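Local coordinates for putative oxidoreductase molybdopterin-binding subunit (PDB 4ZOH), which probably oxidises aldehydes or related substrates at a molybdenum centre bound to pterin cytosine dinucleotide, as in the aldehyde oxidase and xanthine dehydrogenase family, at residues K668-G671 and E672-A675; T439-G443 and Q444-T448; G614-Q617 and A618-G622. All coordinates share one frame; numbering follows the deposited sequence.

Interaction 1. Residues K668-G671 and E672-A675. With MCN (pterin cytosine dinucleotide), chain D.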
# COMPACT_ATOMS: atom_id res chain seq x y z
N LYS A 668 -3.41 -6.18 37.33
CA LYS A 668 -2.14 -5.53 37.38
C LYS A 668 -1.34 -6.10 36.21
O LYS A 668 -1.69 -7.19 35.70
CB LYS A 668 -1.39 -5.84 38.72
CG LYS A 668 -2.32 -5.64 39.94
CD LYS A 668 -1.59 -5.74 41.29
CE LYS A 668 -2.53 -5.45 42.49
NZ LYS A 668 -1.62 -5.34 43.69
N GLY A 669 -0.24 -5.43 35.85
CA GLY A 669 0.58 -5.88 34.77
C GLY A 669 1.51 -7.02 35.06
O GLY A 669 2.14 -7.09 36.14
N ILE A 670 1.66 -7.88 34.05
CA ILE A 670 2.62 -8.96 34.12
C ILE A 670 3.65 -8.90 32.97
O ILE A 670 4.63 -9.72 32.93
CB ILE A 670 1.85 -10.34 34.02
CG1 ILE A 670 2.75 -11.50 34.51
CG2 ILE A 670 1.41 -10.60 32.54
CD1 ILE A 670 2.04 -12.81 34.86
N GLY A 671 3.48 -7.97 32.02
CA GLY A 671 4.41 -7.97 30.82
C GLY A 671 5.86 -8.02 31.20
O GLY A 671 6.69 -8.64 30.48
N GLU A 672 6.18 -7.39 32.34
CA GLU A 672 7.60 -7.27 32.76
C GLU A 672 8.12 -8.14 33.91
O GLU A 672 9.30 -8.35 33.98
CB GLU A 672 8.00 -5.76 32.95
CG GLU A 672 7.89 -4.99 31.63
CD GLU A 672 7.90 -3.46 31.78
OE1 GLU A 672 6.92 -2.88 32.28
OE2 GLU A 672 8.94 -2.84 31.45
N ALA A 673 7.20 -8.61 34.77
CA ALA A 673 7.41 -9.43 36.01
C ALA A 673 8.36 -10.62 35.84
O ALA A 673 9.35 -10.77 36.59
CB ALA A 673 6.02 -9.86 36.53
N GLY A 674 8.16 -11.40 34.78
CA GLY A 674 9.08 -12.52 34.48
C GLY A 674 10.51 -12.14 34.35
O GLY A 674 11.43 -12.89 34.83
N ALA A 675 10.76 -10.99 33.67
CA ALA A 675 12.15 -10.61 33.43
C ALA A 675 12.70 -10.07 34.76
O ALA A 675 13.89 -10.24 35.02
CB ALA A 675 12.30 -9.56 32.28
N1 MCN D . -2.64 -10.26 31.24
C2 MCN D . -3.78 -10.79 31.82
N3 MCN D . -4.11 -10.52 33.12
C4 MCN D . -3.27 -9.70 33.86
C5 MCN D . -2.12 -9.16 33.29
C6 MCN D . -1.80 -9.42 31.95
O2 MCN D . -4.56 -11.52 31.20
N4 MCN D . -3.60 -9.46 35.11
C1' MCN D . -2.38 -10.58 29.83
C2D MCN D . -2.99 -9.50 28.94
O2' MCN D . -4.28 -9.81 28.51
C3' MCN D . -2.10 -9.54 27.73
C4D MCN D . -0.79 -9.60 28.40
O4D MCN D . -1.00 -10.53 29.55
O3' MCN D . -2.28 -10.66 26.94
C5' MCN D . -0.76 -8.11 28.71
O5' MCN D . 0.16 -7.82 29.59
PA MCN D . 0.25 -6.38 30.33
O1A MCN D . -0.88 -5.48 30.29
O2A MCN D . 0.81 -6.87 31.64
O3A MCN D . 1.59 -5.84 29.46
PB MCN D . 1.43 -5.09 28.04
O1B MCN D . 1.25 -3.61 28.33
O2B MCN D . 0.44 -5.66 27.12
O3B MCN D . 2.81 -5.39 27.47
C10 MCN D . 3.98 -4.54 27.66
C9' MCN D . 5.16 -5.36 28.11
C8' MCN D . 6.40 -4.63 28.07
S8' MCN D . 6.54 -3.10 28.91
C7' MCN D . 7.52 -5.14 27.49
S7' MCN D . 9.11 -4.31 27.55
C6' MCN D . 7.56 -6.46 26.89
C7 MCN D . 6.36 -7.32 27.40
O9' MCN D . 5.20 -6.51 27.27
N5' MCN D . 7.66 -6.43 25.44
C4A MCN D . 7.15 -7.44 24.60
N8' MCN D . 6.20 -8.54 26.55
C4B MCN D . 6.43 -8.52 25.21
N1' MCN D . 5.95 -9.54 24.49
C2' MCN D . 6.10 -9.53 23.17
N2' MCN D . 5.60 -10.54 22.49
N3' MCN D . 6.81 -8.50 22.48
C4' MCN D . 7.37 -7.42 23.21
O4' MCN D . 8.01 -6.51 22.61
O HOH W 1 5.04 -6.68 35.29
O HOH W 2 6.79 -11.13 32.24
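I670 and A673 meet where the chain turns into helix 673-688. A673 N gives a weak bond to I670 O at 3.4 Å. Beside it I670 CG1 touches A673 CB loosely, at 4.2 Å. With CG1 turned away from the backbone N (chi1 -163°), the two branches of I670 serve different partners. I670 CG1 faces the start of the helix, and I670 CG2 rests 3.5 Å from MCN C6 of the cytosine ring. The backbone at I670 and G671 holds the cofactor. The phosphate oxygen MCN O2A accepts from I670 N at 2.7 Å and from G671 N at 2.9 Å, so two successive amides grip one oxygen. Further back, K668 O accepts from the cytosine amino group, MCN N4, at 3.0 Å. G671 runs so close to the pterin part that a side chain there would collide with MCN C9'. E672 follows at once. Its extended chain, with CG beside its own N (chi1 -63°), brings the carboxylate to the dithiolene: E672 CD lies 3.2 Å from MCN S8'. The molybdenum is about 3 Å from this side chain. That place, in a Gly-Glu-Ala-Gly sequence, is consistent with the active-site glutamate known in this family. Two waters sit in the turn. Water 1 bridges E672 N and G669 O, weakly on the G669 side, and water 2 accepts from G674 N.

A second shell positions the carboxylate: G333 N donates to E672 OE2, while R336 and S484 hold E672 OE1. K668 NZ forms a salt bridge with D381. The segment comes after strand 651-655 and opens helix 673-688, with K668 tied by its backbone to V594, just past strand 583-593.

Interaction 2. Residues T439-G443 and Q444-T448. With MCN (pterin cytosine dinucleotide), chain D.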
# COMPACT_ATOMS: atom_id res chain seq x y z
N THR A 439 -3.92 1.95 22.84
CA THR A 439 -2.61 1.25 23.08
C THR A 439 -2.01 0.74 21.73
O THR A 439 -2.58 0.97 20.65
CB THR A 439 -2.76 0.10 24.08
OG1 THR A 439 -3.66 -0.89 23.55
CG2 THR A 439 -3.34 0.69 25.41
N GLY A 440 -0.84 0.14 21.78
CA GLY A 440 -0.19 -0.28 20.57
C GLY A 440 0.44 -1.68 20.75
O GLY A 440 1.67 -1.81 20.77
N PRO A 441 -0.38 -2.76 20.91
CA PRO A 441 0.23 -4.11 21.12
C PRO A 441 1.15 -4.48 19.99
O PRO A 441 0.91 -4.11 18.84
CB PRO A 441 -0.99 -5.06 21.10
CG PRO A 441 -2.18 -4.16 21.36
CD PRO A 441 -1.85 -2.77 20.95
N HIS A 442 2.19 -5.21 20.33
CA HIS A 442 3.25 -5.66 19.44
C HIS A 442 3.74 -7.05 19.87
O HIS A 442 4.98 -7.34 19.93
CB HIS A 442 4.43 -4.66 19.34
CG HIS A 442 4.84 -4.07 20.65
ND1 HIS A 442 4.15 -3.02 21.25
CD2 HIS A 442 5.87 -4.39 21.49
CE1 HIS A 442 4.77 -2.68 22.37
NE2 HIS A 442 5.80 -3.50 22.56
N GLY A 443 2.77 -7.92 20.12
CA GLY A 443 3.03 -9.32 20.43
C GLY A 443 2.31 -9.80 21.67
O GLY A 443 2.15 -10.98 21.88
N GLN A 444 1.90 -8.87 22.52
CA GLN A 444 1.42 -9.24 23.86
C GLN A 444 -0.01 -9.79 23.91
O GLN A 444 -0.43 -10.26 24.98
CB GLN A 444 1.58 -8.10 24.88
CG GLN A 444 2.99 -7.54 25.02
CD GLN A 444 3.34 -6.39 24.02
OE1 GLN A 444 2.60 -6.09 23.08
NE2 GLN A 444 4.49 -5.75 24.25
N GLY A 445 -0.75 -9.71 22.81
CA GLY A 445 -2.09 -10.28 22.75
C GLY A 445 -3.22 -9.56 23.48
O GLY A 445 -4.24 -10.18 23.81
N ASP A 446 -3.05 -8.26 23.73
CA ASP A 446 -4.09 -7.47 24.43
C ASP A 446 -5.37 -7.38 23.68
O ASP A 446 -6.43 -7.18 24.30
CB ASP A 446 -3.63 -6.03 24.77
CG ASP A 446 -2.40 -6.04 25.57
OD1 ASP A 446 -2.51 -6.18 26.79
OD2 ASP A 446 -1.32 -6.04 25.01
N ALA A 447 -5.29 -7.49 22.35
CA ALA A 447 -6.51 -7.34 21.55
C ALA A 447 -7.51 -8.50 21.92
O ALA A 447 -8.71 -8.28 21.99
CB ALA A 447 -6.20 -7.30 20.05
N THR A 448 -6.99 -9.71 22.10
CA THR A 448 -7.84 -10.85 22.54
C THR A 448 -8.44 -10.50 23.91
O THR A 448 -9.63 -10.64 24.10
CB THR A 448 -7.02 -12.14 22.66
OG1 THR A 448 -6.68 -12.56 21.34
CG2 THR A 448 -7.84 -13.23 23.32
N1 MCN D . -2.64 -10.26 31.24
C2 MCN D . -3.78 -10.79 31.82
N3 MCN D . -4.11 -10.52 33.12
C4 MCN D . -3.27 -9.70 33.86
C5 MCN D . -2.12 -9.16 33.29
C6 MCN D . -1.80 -9.42 31.95
O2 MCN D . -4.56 -11.52 31.20
N4 MCN D . -3.60 -9.46 35.11
C1' MCN D . -2.38 -10.58 29.83
C2D MCN D . -2.99 -9.50 28.94
O2' MCN D . -4.28 -9.81 28.51
C3' MCN D . -2.10 -9.54 27.73
C4D MCN D . -0.79 -9.60 28.40
O4D MCN D . -1.00 -10.53 29.55
O3' MCN D . -2.28 -10.66 26.94
C5' MCN D . -0.76 -8.11 28.71
O5' MCN D . 0.16 -7.82 29.59
PA MCN D . 0.25 -6.38 30.33
O1A MCN D . -0.88 -5.48 30.29
O2A MCN D . 0.81 -6.87 31.64
O3A MCN D . 1.59 -5.84 29.46
PB MCN D . 1.43 -5.09 28.04
O1B MCN D . 1.25 -3.61 28.33
O2B MCN D . 0.44 -5.66 27.12
O3B MCN D . 2.81 -5.39 27.47
C10 MCN D . 3.98 -4.54 27.66
C9' MCN D . 5.16 -5.36 28.11
C8' MCN D . 6.40 -4.63 28.07
S8' MCN D . 6.54 -3.10 28.91
C7' MCN D . 7.52 -5.14 27.49
S7' MCN D . 9.11 -4.31 27.55
C6' MCN D . 7.56 -6.46 26.89
C7 MCN D . 6.36 -7.32 27.40
O9' MCN D . 5.20 -6.51 27.27
N5' MCN D . 7.66 -6.43 25.44
C4A MCN D . 7.15 -7.44 24.60
N8' MCN D . 6.20 -8.54 26.55
C4B MCN D . 6.43 -8.52 25.21
N1' MCN D . 5.95 -9.54 24.49
C2' MCN D . 6.10 -9.53 23.17
N2' MCN D . 5.60 -10.54 22.49
N3' MCN D . 6.81 -8.50 22.48
C4' MCN D . 7.37 -7.42 23.21
O4' MCN D . 8.01 -6.51 22.61
O HOH W 3 -0.29 -8.52 20.12
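H442 and Q444 meet in the loop between strand 433-437 and helix 446-458, part of the pterin pocket of the molybdopterin-binding domain. G445 takes the N-cap position of the helix. Q444 bends at chi2 (88°), which folds its amide back over the loop. There Q444 OE1 accepts a nearly straight bond from H442 N at 2.9 Å. The amide nitrogen comes over one face of the imidazole, toward the rim, and Q444 NE2 is 3.1 Å from H442 NE2. The amide plane and the ring stand 81° apart. H442 has CG between its backbone N and carbonyl carbon, a crowded position (chi1 43°). This turns the ring back along the loop, and H442 ND1 donates to G440 O at 2.8 Å, within the ring plane. At the edge, H442 CD2 approaches the pterin oxygen MCN O4' at 3.2 Å. With an alanine here, G440 O would probably lose its imidazole donor, and a gap would open over Q444 NE2 and beside MCN O4'. G443 must be glycine on two counts. Its backbone angles would jam a CB against the preceding carbonyl, and that CB would strike MCN N2'. Water 3 links G443 N with G445 N. D446 lies beside P441, D446 OD2 4.0 Å from P441 CB, and reaches the cofactor as well: D446 OD2 is 2.8 Å from the phosphate oxygen MCN O2B. Q444 itself holds MCN at two points. Q444 NE2 donates to MCN O9' at 3.2 Å, and the ribose hydroxyl MCN O3' donates to Q444 O at 2.7 Å.

Interaction 3. Residues G614-Q617 and A618-G622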
# COMPACT_ATOMS: atom_id res chain seq x y z
N GLY A 614 15.05 -12.89 31.43
CA GLY A 614 15.74 -12.72 32.75
C GLY A 614 16.81 -13.79 32.95
O GLY A 614 17.91 -13.47 33.40
N MET A 615 16.52 -15.05 32.55
CA MET A 615 17.51 -16.15 32.68
C MET A 615 18.69 -15.91 31.75
O MET A 615 19.86 -16.19 32.09
CB MET A 615 16.81 -17.47 32.34
CG MET A 615 17.78 -18.61 32.09
SD MET A 615 17.02 -20.18 31.56
CE MET A 615 15.40 -19.88 32.25
N ALA A 616 18.37 -15.47 30.53
CA ALA A 616 19.41 -15.23 29.50
C ALA A 616 20.39 -14.07 29.98
O ALA A 616 21.61 -14.11 29.68
CB ALA A 616 18.75 -14.80 28.20
N GLN A 617 19.84 -13.05 30.64
CA GLN A 617 20.69 -11.97 31.22
C GLN A 617 21.69 -12.57 32.27
O GLN A 617 22.94 -12.31 32.20
CB GLN A 617 19.83 -10.86 31.89
CG GLN A 617 20.75 -9.74 32.46
CD GLN A 617 20.11 -8.52 33.06
OE1 GLN A 617 18.88 -8.40 33.29
NE2 GLN A 617 20.99 -7.56 33.36
N ALA A 618 21.14 -13.40 33.18
CA ALA A 618 21.97 -14.15 34.20
C ALA A 618 23.01 -15.04 33.55
O ALA A 618 24.21 -15.02 33.93
CB ALA A 618 21.08 -15.00 35.13
N LEU A 619 22.61 -15.74 32.50
CA LEU A 619 23.47 -16.85 32.00
C LEU A 619 24.12 -16.64 30.65
O LEU A 619 25.06 -17.36 30.35
CB LEU A 619 22.70 -18.19 31.96
CG LEU A 619 22.03 -18.69 33.23
CD1 LEU A 619 21.25 -19.99 32.87
CD2 LEU A 619 23.11 -18.86 34.34
N LEU A 620 23.59 -15.76 29.81
CA LEU A 620 24.11 -15.75 28.41
C LEU A 620 24.54 -14.38 27.94
O LEU A 620 25.63 -14.24 27.41
CB LEU A 620 23.07 -16.32 27.41
CG LEU A 620 22.68 -17.82 27.46
CD1 LEU A 620 21.32 -18.06 26.80
CD2 LEU A 620 23.75 -18.61 26.73
N GLU A 621 23.64 -13.42 28.08
CA GLU A 621 23.76 -12.16 27.36
C GLU A 621 24.69 -11.15 28.05
O GLU A 621 24.84 -11.20 29.26
CB GLU A 621 22.37 -11.56 27.25
CG GLU A 621 21.64 -12.28 26.08
CD GLU A 621 20.18 -11.91 25.98
OE1 GLU A 621 19.80 -10.77 26.26
OE2 GLU A 621 19.34 -12.81 25.68
N GLY A 622 25.27 -10.22 27.27
CA GLY A 622 25.94 -9.02 27.77
C GLY A 622 26.47 -8.13 26.68
O GLY A 622 27.03 -8.58 25.68
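A616 O is gripped by two amides where helix 600-619 ends. L620 N donates to it at 2.6 Å and E621 N at 2.7 Å. The donors come from opposite faces of the carbonyl plane, tilted 31° and 29° from it. The first bond keeps the i+4 spacing of the helix, and the second spans i+5. One carbonyl therefore closes the last turn and holds the start of the loop. L620 is the first residue to leave helical angles. Before it the regular pattern holds: L619 N donates to M615 O at 2.8 Å and A618 N to G614 O at 3.2 Å.

The E621 side chain turns back toward the helix. Its CG sits beside the backbone N (chi1 -80°) and the chain runs extended, which lays E621 OE2 against A616 CB at 3.3 Å. Outside the two segments, E621 OE2 forms a salt bridge with a basic side chain of another protein chain. A616 CB also has L620 CD1 at 4.4 Å, a loose contact. Elsewhere on the helix, M615 and L619 lie one turn apart and their side chains cross at an angle, M615 CG meeting L619 CD1 at 3.8 Å. L619 CG also leans on the backbone, 3.5 Å from M615 O. Q617 extends away from this turn, and its buried amide is fixed by N157 and R256.

The turn thus ends a helix that is packed on several sides. A618 and L619 lie on I682 of helix 673-688, and A618 also on I683. M615 and L619 rest on V585 of strand 583-593, while Q158 of strand 149-161 bonds to Q617 O and E621 O.

Overall arrangement
Interactions 1 and 2 approach the same pterin cytosine dinucleotide from separate loops. Their centres are 14 Å apart and their nearest atoms about 6 Å, and both contact it. Interaction 1 stands nearer the metal: E672 comes within about 3 Å of the molybdenum, H442 of interaction 2 within about 7 Å. Interaction 2 is nearer the iron-sulfur cluster, about 6 Å from G443. Interaction 3 lies outside this pocket, with G614 about 12 Å from the cofactor. It relates to interaction 1 through helix 673-688, whose first residues are 673-675 and against which Q617, A618 and L619 pack. Their nearest atoms are about 4 Å apart. Interactions 2 and 3 are 26 Å apart, centre to centre.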